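Local coordinates for cytoplasmic protein (Cryptococcus neoformans var. grubii serotype A, PDB 7LPO), which probably hydrolyses the beta-glucosidic bond of steryl glucosides, as a sterylglucosidase of glycoside hydrolase family 5, at residues H87-L98 against Y568-D576; D589-E599 against D657-F665. One frame throughout, in Å; residues are numbered along the deposited sequence.

Overall arrangement
Both contacts gather around the end of the last strand of the GH5 (beta/alpha)8 barrel, strand 567-570, and the loop that follows it. Contact 1 sets helix 83-93 and the turn leading into strand 98-104 against that strand and loop; contact 2 joins a later part of the same loop, 589-599, to 657-665. They come in series along the chain, their centres about 11 Å apart. Direct contacts connect them: Tyr96 OH lies 2.8 Å from Phe665 O, Val574 N lies 3.0 Å from Ser591 OG, and Trp593 packs on Tyr573. Segment 657-665, just before strand 669-673, is tied to the loop by contact 2 and to the turn after helix 83-93 by the Tyr96 to Phe665 bond.

Contact 1 (H87-L98 against Y568-D576); sequences HLARLKAWGYNL and YAIWNYVPD
Tyr573 reaches from the loop after strand 567-570 to helix 83-93 and the residue just past its end, where His87, Arg90, Leu91 and Trp94 receive its side chain. Its CG stands anti to the backbone N (chi1 -172°), which directs the ring at the helix. The ring contacts begin at Tyr573 CG, 3.9 Å from Leu91 CD2. That methyl lies over one face, offset toward the rim: Leu91 CD2 is 3.8 Å from the Tyr573 ring centroid and 23° off the ring normal, a CH-pi contact, with its nearest apolar approach 3.5 Å to Tyr573 CD1. Tyr573 CE1 next meets Trp94 CZ3 at 3.7 Å, the two side chains crossing at about a right angle. Along the opposite edge of the ring Tyr573 CE2 passes 3.5 Å from His87 ND1. At the tip, OH is gripped twice. Arg90 NH1 donates to Tyr573 OH over 2.8 Å, with the hydroxyl close to the guanidinium plane and the guanidinium turned only 22° from the tyrosine ring. His87 ND1 shares a nearly straight hydrogen bond with Tyr573 OH, also 2.8 Å long, in the imidazole plane. Pro575 CG sits over the centre of one imidazole face, so the histidine is bonded at its edge and covered by a CH-pi contact.

Farther along, Tyr96 OH meets Ile570 CD1 at 3.4 Å and bonds to Phe665 O, while Leu98 CD2 rests against the backbone of Tyr568. Gly95, with positive phi, ends the helix in a Schellman motif and turns the chain toward strand 98-104. Arg90 NE and Trp94 NE1 donate to Leu654 O and Ile655 O.

Two hydrogen bonds fix the phenol hydroxyl and apolar contacts hold its ring; the nearby arginine probably polarises the hydroxyl, and its positive charge may make protonation of His87 less favourable.

Contact 2 (D589-E599 against D657-F665); sequences DLSLWSVDDKE and DGSRAVAAF
Arg660 reaches into the loop 589-599, where its guanidinium is bonded by Asp589, Ser591 and Asp597. Bends at chi2 (93°) and chi3 (75°) bring the guanidinium side-on to Ser591, where NE and NH2 both donate to Ser591 O, the Arg660 NH2 bond measuring 3.0 Å. Both come from the same face of that carbonyl plane. Arg660 NH1 forms a salt bridge to Asp597 OD2 at 2.6 Å, nearly along the C-O axis of the acid, and Arg660 NH2 forms a weaker one to Asp589 OD1 at 2.9 Å (N-H...O angle 126°). Ser594 CB lies over one guanidinium face.

The backbones set this grip: Arg660 N donates to Leu592 O at 3.0 Å and Ser594 N to Gly658 O at 2.9 Å, flanking the single bridge of Trp593 with Ser659. Trp593 NE1 reaches an in-plane lone pair of Asp657 O at 2.9 Å. Leu592 CD1 sits over the centre of the Phe665 ring, opposite Val662 CA. Farther out, Tyr546 and His579 hold Asp597, while Tyr534 and Asn577 hold Asp589.

Together these form an arginine-centred salt-bridge network beside an isolated beta bridge, joining the loop after the last strand of a GH5 barrel to the segment leading into helix 662-665.

Contact 1 (H87-L98 against Y568-D576)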
loop_
_atom_site.group_PDB
_atom_site.type_symbol
_atom_site.label_atom_id
_atom_site.label_comp_id
_atom_site.label_asym_id
_atom_site.label_seq_id
_atom_site.Cartn_x
_atom_site.Cartn_y
_atom_site.Cartn_z
ATOM N N HIS A 87 -3.662 1.089 -21.441
ATOM C CA HIS A 87 -3.850 1.307 -20.012
ATOM C C HIS A 87 -3.160 2.585 -19.555
ATOM O O HIS A 87 -3.747 3.392 -18.824
ATOM C CB HIS A 87 -3.325 0.112 -19.231
ATOM C CG HIS A 87 -4.162 -1.117 -19.379
ATOM N ND1 HIS A 87 -5.480 -1.172 -18.984
ATOM C CD2 HIS A 87 -3.867 -2.339 -19.876
ATOM C CE1 HIS A 87 -5.961 -2.375 -19.230
ATOM N NE2 HIS A 87 -4.999 -3.107 -19.762
ATOM N N LEU A 88 -1.909 2.792 -19.976
ATOM C CA LEU A 88 -1.203 4.005 -19.581
ATOM C C LEU A 88 -1.874 5.237 -20.174
ATOM O O LEU A 88 -1.960 6.280 -19.519
ATOM C CB LEU A 88 0.266 3.927 -20.002
ATOM C CG LEU A 88 1.082 2.824 -19.321
ATOM C CD1 LEU A 88 2.450 2.630 -19.984
ATOM C CD2 LEU A 88 1.283 3.117 -17.840
ATOM N N ALA A 89 -2.363 5.138 -21.409
ATOM C CA ALA A 89 -3.093 6.252 -22.001
ATOM C C ALA A 89 -4.298 6.613 -21.150
ATOM O O ALA A 89 -4.561 7.794 -20.896
ATOM C CB ALA A 89 -3.533 5.901 -23.422
ATOM N N ARG A 90 -5.043 5.602 -20.705
ATOM C CA ARG A 90 -6.209 5.852 -19.871
ATOM C C ARG A 90 -5.804 6.567 -18.592
ATOM O O ARG A 90 -6.402 7.579 -18.213
ATOM C CB ARG A 90 -6.909 4.530 -19.566
ATOM C CG ARG A 90 -8.236 4.665 -18.826
ATOM C CD ARG A 90 -8.933 3.292 -18.697
ATOM N NE ARG A 90 -9.341 2.746 -19.995
ATOM C CZ ARG A 90 -8.824 1.658 -20.560
ATOM N NH1 ARG A 90 -7.864 0.961 -19.956
ATOM N NH2 ARG A 90 -9.282 1.257 -21.734
ATOM N N LEU A 91 -4.775 6.062 -17.916
ATOM C CA LEU A 91 -4.347 6.681 -16.668
ATOM C C LEU A 91 -3.901 8.120 -16.898
ATOM O O LEU A 91 -4.228 9.015 -16.110
ATOM C CB LEU A 91 -3.226 5.859 -16.042
ATOM C CG LEU A 91 -3.588 4.426 -15.664
ATOM C CD1 LEU A 91 -2.372 3.639 -15.181
ATOM C CD2 LEU A 91 -4.678 4.416 -14.587
ATOM N N LYS A 92 -3.173 8.371 -17.988
ATOM C CA LYS A 92 -2.734 9.737 -18.261
ATOM C C LYS A 92 -3.914 10.642 -18.597
ATOM O O LYS A 92 -3.971 11.794 -18.147
ATOM C CB LYS A 92 -1.714 9.748 -19.401
ATOM C CG LYS A 92 -0.762 10.943 -19.354
ATOM C CD LYS A 92 0.303 10.730 -18.284
ATOM C CE LYS A 92 1.251 11.914 -18.172
ATOM N NZ LYS A 92 0.992 12.723 -16.946
ATOM N N ALA A 93 -4.870 10.137 -19.381
ATOM C CA ALA A 93 -6.047 10.921 -19.743
ATOM C C ALA A 93 -6.904 11.265 -18.530
ATOM O O ALA A 93 -7.650 12.250 -18.570
ATOM C CB ALA A 93 -6.882 10.160 -20.780
ATOM N N TRP A 94 -6.825 10.467 -17.464
ATOM C CA TRP A 94 -7.507 10.752 -16.211
ATOM C C TRP A 94 -6.764 11.775 -15.372
ATOM O O TRP A 94 -7.202 12.072 -14.253
ATOM C CB TRP A 94 -7.689 9.470 -15.397
ATOM C CG TRP A 94 -8.792 8.563 -15.868
ATOM C CD1 TRP A 94 -9.885 8.910 -16.617
ATOM C CD2 TRP A 94 -8.916 7.163 -15.602
ATOM N NE1 TRP A 94 -10.681 7.802 -16.833
ATOM C CE2 TRP A 94 -10.100 6.719 -16.227
ATOM C CE3 TRP A 94 -8.143 6.239 -14.890
ATOM C CZ2 TRP A 94 -10.519 5.395 -16.169
ATOM C CZ3 TRP A 94 -8.563 4.910 -14.843
ATOM C CH2 TRP A 94 -9.741 4.510 -15.472
ATOM N N GLY A 95 -5.664 12.325 -15.886
ATOM C CA GLY A 95 -4.920 13.359 -15.202
ATOM C C GLY A 95 -3.799 12.867 -14.314
ATOM O O GLY A 95 -3.109 13.690 -13.703
ATOM N N TYR A 96 -3.579 11.561 -14.230
ATOM C CA TYR A 96 -2.567 11.029 -13.327
ATOM C C TYR A 96 -1.165 11.246 -13.881
ATOM O O TYR A 96 -0.939 11.171 -15.090
ATOM C CB TYR A 96 -2.820 9.547 -13.082
ATOM C CG TYR A 96 -4.140 9.291 -12.385
ATOM C CD1 TYR A 96 -4.638 10.190 -11.449
ATOM C CD2 TYR A 96 -4.882 8.152 -12.653
ATOM C CE1 TYR A 96 -5.835 9.969 -10.812
ATOM C CE2 TYR A 96 -6.085 7.924 -12.013
ATOM C CZ TYR A 96 -6.557 8.836 -11.101
ATOM O OH TYR A 96 -7.757 8.617 -10.470
ATOM N N ASN A 97 -0.229 11.557 -12.981
ATOM C CA ASN A 97 1.179 11.707 -13.335
ATOM C C ASN A 97 2.084 10.864 -12.444
ATOM O O ASN A 97 3.305 11.073 -12.441
ATOM C CB ASN A 97 1.598 13.178 -13.255
ATOM C CG ASN A 97 1.271 13.806 -11.903
ATOM O OD1 ASN A 97 0.846 13.119 -10.973
ATOM N ND2 ASN A 97 1.473 15.116 -11.791
ATOM N N LEU A 98 1.524 9.920 -11.692
ATOM C CA LEU A 98 2.272 9.173 -10.694
ATOM C C LEU A 98 1.842 7.716 -10.714
ATOM O O LEU A 98 0.663 7.403 -10.902
ATOM C CB LEU A 98 2.053 9.755 -9.292
ATOM C CG LEU A 98 2.635 8.999 -8.097
ATOM C CD1 LEU A 98 4.120 9.244 -7.996
ATOM C CD2 LEU A 98 1.928 9.432 -6.817
ATOM N N TYR A 568 -0.985 11.526 -3.687
ATOM C CA TYR A 568 -1.457 10.196 -3.328
ATOM C C TYR A 568 -1.456 9.247 -4.513
ATOM O O TYR A 568 -1.395 9.657 -5.672
ATOM C CB TYR A 568 -2.864 10.247 -2.717
ATOM C CG TYR A 568 -3.938 10.871 -3.594
ATOM C CD1 TYR A 568 -4.511 10.163 -4.640
ATOM C CD2 TYR A 568 -4.386 12.158 -3.364
ATOM C CE1 TYR A 568 -5.494 10.719 -5.429
ATOM C CE2 TYR A 568 -5.387 12.722 -4.150
ATOM C CZ TYR A 568 -5.929 11.997 -5.178
ATOM O OH TYR A 568 -6.910 12.555 -5.960
ATOM N N ALA A 569 -1.512 7.958 -4.179
ATOM C CA ALA A 569 -1.609 6.864 -5.138
ATOM C C ALA A 569 -2.808 6.018 -4.731
ATOM O O ALA A 569 -2.806 5.402 -3.659
ATOM C CB ALA A 569 -0.328 6.026 -5.169
ATOM N N ILE A 570 -3.829 6.008 -5.585
ATOM C CA ILE A 570 -5.017 5.207 -5.342
ATOM C C ILE A 570 -4.693 3.722 -5.468
ATOM O O ILE A 570 -4.014 3.289 -6.408
ATOM C CB ILE A 570 -6.125 5.605 -6.332
ATOM C CG1 ILE A 570 -6.482 7.087 -6.182
ATOM C CG2 ILE A 570 -7.324 4.704 -6.136
ATOM C CD1 ILE A 570 -7.409 7.602 -7.283
ATOM N N TRP A 571 -5.188 2.929 -4.520
ATOM C CA TRP A 571 -5.183 1.472 -4.626
ATOM C C TRP A 571 -6.540 1.031 -5.174
ATOM O O TRP A 571 -7.561 1.238 -4.509
ATOM C CB TRP A 571 -4.919 0.805 -3.267
ATOM C CG TRP A 571 -4.736 -0.679 -3.422
ATOM C CD1 TRP A 571 -5.712 -1.633 -3.445
ATOM C CD2 TRP A 571 -3.496 -1.370 -3.633
ATOM N NE1 TRP A 571 -5.158 -2.874 -3.668
ATOM C CE2 TRP A 571 -3.800 -2.742 -3.788
ATOM C CE3 TRP A 571 -2.163 -0.962 -3.710
ATOM C CZ2 TRP A 571 -2.816 -3.707 -3.998
ATOM C CZ3 TRP A 571 -1.186 -1.916 -3.924
ATOM C CH2 TRP A 571 -1.516 -3.274 -4.067
ATOM N N ASN A 572 -6.573 0.433 -6.373
ATOM C CA ASN A 572 -5.456 0.278 -7.298
ATOM C C ASN A 572 -6.046 0.179 -8.724
ATOM O O ASN A 572 -7.246 0.381 -8.931
ATOM C CB ASN A 572 -4.612 -0.949 -6.972
ATOM C CG ASN A 572 -5.408 -2.235 -6.984
ATOM O OD1 ASN A 572 -6.636 -2.253 -6.808
ATOM N ND2 ASN A 572 -4.703 -3.327 -7.179
ATOM N N TYR A 573 -5.200 -0.132 -9.700
ATOM C CA TYR A 573 -5.594 -0.330 -11.092
ATOM C C TYR A 573 -5.183 -1.742 -11.491
ATOM O O TYR A 573 -3.993 -2.071 -11.476
ATOM C CB TYR A 573 -4.930 0.720 -11.984
ATOM C CG TYR A 573 -5.408 0.751 -13.411
ATOM C CD1 TYR A 573 -6.511 1.515 -13.781
ATOM C CD2 TYR A 573 -4.741 0.028 -14.401
ATOM C CE1 TYR A 573 -6.946 1.547 -15.103
ATOM C CE2 TYR A 573 -5.155 0.059 -15.715
ATOM C CZ TYR A 573 -6.258 0.823 -16.068
ATOM O OH TYR A 573 -6.676 0.841 -17.386
ATOM N N VAL A 574 -6.158 -2.574 -11.827
ATOM C CA VAL A 574 -5.898 -3.988 -12.069
ATOM C C VAL A 574 -6.435 -4.377 -13.439
ATOM O O VAL A 574 -7.647 -4.616 -13.578
ATOM C CB VAL A 574 -6.533 -4.863 -10.978
ATOM C CG1 VAL A 574 -6.183 -6.323 -11.182
ATOM C CG2 VAL A 574 -6.106 -4.388 -9.587
ATOM N N PRO A 575 -5.576 -4.493 -14.455
ATOM C CA PRO A 575 -6.072 -4.836 -15.803
ATOM C C PRO A 575 -6.925 -6.094 -15.891
ATOM O O PRO A 575 -7.800 -6.158 -16.766
ATOM C CB PRO A 575 -4.780 -4.986 -16.617
ATOM C CG PRO A 575 -3.811 -4.012 -15.936
ATOM C CD PRO A 575 -4.147 -4.108 -14.460
ATOM N N ASP A 576 -6.725 -7.091 -15.029
ATOM C CA ASP A 576 -7.454 -8.350 -15.150
ATOM C C ASP A 576 -8.519 -8.523 -14.067
ATOM O O ASP A 576 -8.980 -9.642 -13.829
ATOM C CB ASP A 576 -6.484 -9.536 -15.143
ATOM C CG ASP A 576 -5.744 -9.689 -13.822
ATOM O OD1 ASP A 576 -5.958 -8.868 -12.902
ATOM O OD2 ASP A 576 -4.938 -10.636 -13.703
#

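Contact 2 (D589-E599 against D657-F665)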
loop_
_atom_site.group_PDB
_atom_site.type_symbol
_atom_site.label_atom_id
_atom_site.label_comp_id
_atom_site.label_asym_id
_atom_site.label_seq_id
_atom_site.Cartn_x
_atom_site.Cartn_y
_atom_site.Cartn_z
ATOM N N ASP A 589 -11.643 -6.141 -4.157
ATOM C CA ASP A 589 -12.057 -5.646 -5.469
ATOM C C ASP A 589 -11.986 -4.119 -5.401
ATOM O O ASP A 589 -12.985 -3.425 -5.204
ATOM C CB ASP A 589 -13.454 -6.137 -5.849
ATOM C CG ASP A 589 -13.853 -5.747 -7.264
ATOM O OD1 ASP A 589 -13.186 -4.883 -7.869
ATOM O OD2 ASP A 589 -14.846 -6.308 -7.769
ATOM N N LEU A 590 -10.776 -3.593 -5.577
ATOM C CA LEU A 590 -10.534 -2.165 -5.436
ATOM C C LEU A 590 -10.067 -1.528 -6.731
ATOM O O LEU A 590 -9.671 -0.361 -6.719
ATOM C CB LEU A 590 -9.505 -1.905 -4.330
ATOM C CG LEU A 590 -10.052 -1.938 -2.901
ATOM C CD1 LEU A 590 -9.983 -3.341 -2.336
ATOM C CD2 LEU A 590 -9.282 -0.969 -1.990
ATOM N N SER A 591 -10.105 -2.259 -7.844
ATOM C CA SER A 591 -9.675 -1.701 -9.118
ATOM C C SER A 591 -10.641 -0.632 -9.613
ATOM O O SER A 591 -11.866 -0.795 -9.560
ATOM C CB SER A 591 -9.552 -2.798 -10.172
ATOM O OG SER A 591 -9.092 -2.257 -11.401
ATOM N N LEU A 592 -10.071 0.463 -10.121
ATOM C CA LEU A 592 -10.854 1.518 -10.748
ATOM C C LEU A 592 -11.518 1.069 -12.043
ATOM O O LEU A 592 -12.452 1.734 -12.506
ATOM C CB LEU A 592 -9.956 2.716 -11.056
ATOM C CG LEU A 592 -9.168 3.316 -9.901
ATOM C CD1 LEU A 592 -8.385 4.513 -10.392
ATOM C CD2 LEU A 592 -10.105 3.698 -8.776
ATOM N N TRP A 593 -11.048 -0.025 -12.640
ATOM C CA TRP A 593 -11.368 -0.388 -14.011
ATOM C C TRP A 593 -11.498 -1.903 -14.094
ATOM O O TRP A 593 -10.808 -2.638 -13.385
ATOM C CB TRP A 593 -10.276 0.160 -14.963
ATOM C CG TRP A 593 -10.594 0.037 -16.410
ATOM C CD1 TRP A 593 -11.208 0.965 -17.195
ATOM C CD2 TRP A 593 -10.309 -1.083 -17.258
ATOM N NE1 TRP A 593 -11.346 0.483 -18.479
ATOM C CE2 TRP A 593 -10.795 -0.770 -18.543
ATOM C CE3 TRP A 593 -9.695 -2.321 -17.055
ATOM C CZ2 TRP A 593 -10.692 -1.652 -19.618
ATOM C CZ3 TRP A 593 -9.597 -3.195 -18.122
ATOM C CH2 TRP A 593 -10.098 -2.859 -19.385
ATOM N N SER A 594 -12.407 -2.361 -14.949
ATOM C CA SER A 594 -12.639 -3.786 -15.133
ATOM C C SER A 594 -13.215 -4.021 -16.518
ATOM O O SER A 594 -14.117 -3.295 -16.947
ATOM C CB SER A 594 -13.603 -4.345 -14.083
ATOM O OG SER A 594 -13.921 -5.703 -14.365
ATOM N N VAL A 595 -12.699 -5.045 -17.209
ATOM C CA VAL A 595 -13.262 -5.411 -18.506
ATOM C C VAL A 595 -14.733 -5.776 -18.370
ATOM O O VAL A 595 -15.516 -5.572 -19.301
ATOM C CB VAL A 595 -12.474 -6.572 -19.143
ATOM C CG1 VAL A 595 -11.046 -6.159 -19.430
ATOM C CG2 VAL A 595 -12.524 -7.796 -18.240
ATOM N N ASP A 596 -15.136 -6.343 -17.228
ATOM C CA ASP A 596 -16.539 -6.698 -17.032
ATOM C C ASP A 596 -17.455 -5.477 -16.990
ATOM O O ASP A 596 -18.681 -5.633 -17.032
ATOM C CB ASP A 596 -16.706 -7.508 -15.744
ATOM C CG ASP A 596 -16.274 -8.961 -15.898
ATOM O OD1 ASP A 596 -16.138 -9.430 -17.046
ATOM O OD2 ASP A 596 -16.074 -9.638 -14.869
ATOM N N ASP A 597 -16.902 -4.273 -16.918
ATOM C CA ASP A 597 -17.702 -3.058 -16.942
ATOM C C ASP A 597 -17.690 -2.385 -18.310
ATOM O O ASP A 597 -18.225 -1.279 -18.452
ATOM C CB ASP A 597 -17.220 -2.096 -15.861
ATOM C CG ASP A 597 -17.722 -2.484 -14.487
ATOM O OD1 ASP A 597 -18.909 -2.241 -14.208
ATOM O OD2 ASP A 597 -16.954 -3.078 -13.698
ATOM N N LYS A 598 -17.144 -3.050 -19.325
ATOM C CA LYS A 598 -17.149 -2.519 -20.679
ATOM C C LYS A 598 -18.515 -2.705 -21.332
ATOM O O LYS A 598 -19.264 -3.633 -21.006
ATOM C CB LYS A 598 -16.069 -3.200 -21.519
ATOM C CG LYS A 598 -14.662 -2.697 -21.213
ATOM C CD LYS A 598 -13.627 -3.374 -22.104
ATOM C CE LYS A 598 -13.194 -2.466 -23.248
ATOM N NZ LYS A 598 -11.707 -2.257 -23.250
ATOM N N GLU A 599 -18.830 -1.796 -22.257
ATOM C CA GLU A 599 -20.108 -1.780 -22.966
ATOM C C GLU A 599 -21.282 -1.801 -21.994
ATOM O O GLU A 599 -21.900 -0.771 -21.729
ATOM C CB GLU A 599 -20.205 -2.960 -23.932
ATOM C CG GLU A 599 -19.341 -2.821 -25.174
ATOM C CD GLU A 599 -17.995 -3.519 -25.034
ATOM O OE1 GLU A 599 -17.972 -4.704 -24.631
ATOM O OE2 GLU A 599 -16.958 -2.882 -25.329
ATOM N N ASP A 657 -15.237 3.826 -20.606
ATOM C CA ASP A 657 -15.655 2.440 -20.776
ATOM C C ASP A 657 -14.783 1.509 -19.941
ATOM O O ASP A 657 -13.556 1.506 -20.085
ATOM C CB ASP A 657 -15.594 2.059 -22.248
ATOM C CG ASP A 657 -16.322 0.778 -22.548
ATOM O OD1 ASP A 657 -17.438 0.599 -22.029
ATOM O OD2 ASP A 657 -15.778 -0.044 -23.305
ATOM N N GLY A 658 -15.422 0.711 -19.082
ATOM C CA GLY A 658 -14.728 -0.120 -18.128
ATOM C C GLY A 658 -14.485 0.522 -16.777
ATOM O O GLY A 658 -14.153 -0.197 -15.826
ATOM N N SER A 659 -14.638 1.844 -16.663
ATOM C CA SER A 659 -14.414 2.544 -15.406
ATOM C C SER A 659 -15.606 2.383 -14.467
ATOM O O SER A 659 -16.745 2.210 -14.901
ATOM C CB SER A 659 -14.155 4.029 -15.669
ATOM O OG SER A 659 -15.375 4.704 -15.949
ATOM N N ARG A 660 -15.333 2.435 -13.164
ATOM C CA ARG A 660 -16.370 2.402 -12.138
ATOM C C ARG A 660 -16.220 3.624 -11.239
ATOM O O ARG A 660 -15.166 3.820 -10.627
ATOM C CB ARG A 660 -16.293 1.115 -11.314
ATOM C CG ARG A 660 -16.399 -0.159 -12.136
ATOM C CD ARG A 660 -15.023 -0.678 -12.520
ATOM N NE ARG A 660 -14.321 -1.314 -11.407
ATOM C CZ ARG A 660 -14.616 -2.518 -10.924
ATOM N NH1 ARG A 660 -15.626 -3.215 -11.443
ATOM N NH2 ARG A 660 -13.905 -3.027 -9.918
ATOM N N ALA A 661 -17.277 4.433 -11.154
ATOM C CA ALA A 661 -17.286 5.644 -10.334
ATOM C C ALA A 661 -16.184 6.611 -10.756
ATOM O O ALA A 661 -15.555 7.261 -9.922
ATOM C CB ALA A 661 -17.164 5.307 -8.848
ATOM N N VAL A 662 -15.954 6.701 -12.068
ATOM C CA VAL A 662 -14.949 7.604 -12.617
ATOM C C VAL A 662 -15.182 9.039 -12.156
ATOM O O VAL A 662 -14.229 9.798 -11.965
ATOM C CB VAL A 662 -14.945 7.484 -14.159
ATOM C CG1 VAL A 662 -16.197 8.126 -14.757
ATOM C CG2 VAL A 662 -13.692 8.083 -14.739
ATOM N N ALA A 663 -16.439 9.438 -11.960
ATOM C CA ALA A 663 -16.700 10.813 -11.549
ATOM C C ALA A 663 -16.008 11.151 -10.232
ATOM O O ALA A 663 -15.682 12.317 -9.983
ATOM C CB ALA A 663 -18.201 11.051 -11.428
ATOM N N ALA A 664 -15.762 10.156 -9.381
ATOM C CA ALA A 664 -15.178 10.432 -8.075
ATOM C C ALA A 664 -13.656 10.395 -8.079
ATOM O O ALA A 664 -13.030 11.178 -7.355
ATOM C CB ALA A 664 -15.710 9.440 -7.037
ATOM N N PHE A 665 -13.031 9.520 -8.873
ATOM C CA PHE A 665 -11.575 9.438 -8.829
ATOM C C PHE A 665 -10.879 10.266 -9.900
ATOM O O PHE A 665 -9.682 10.528 -9.761
ATOM C CB PHE A 665 -11.091 7.974 -8.887
ATOM C CG PHE A 665 -11.379 7.231 -10.170
ATOM C CD1 PHE A 665 -10.685 7.508 -11.336
ATOM C CD2 PHE A 665 -12.284 6.183 -10.175
ATOM C CE1 PHE A 665 -10.924 6.783 -12.495
ATOM C CE2 PHE A 665 -12.520 5.444 -11.325
ATOM C CZ PHE A 665 -11.839 5.742 -12.488
HETATM O O HOH W 1 -14.914 -6.045 -10.406
HETATM O O HOH W 2 -18.028 1.647 -17.517
#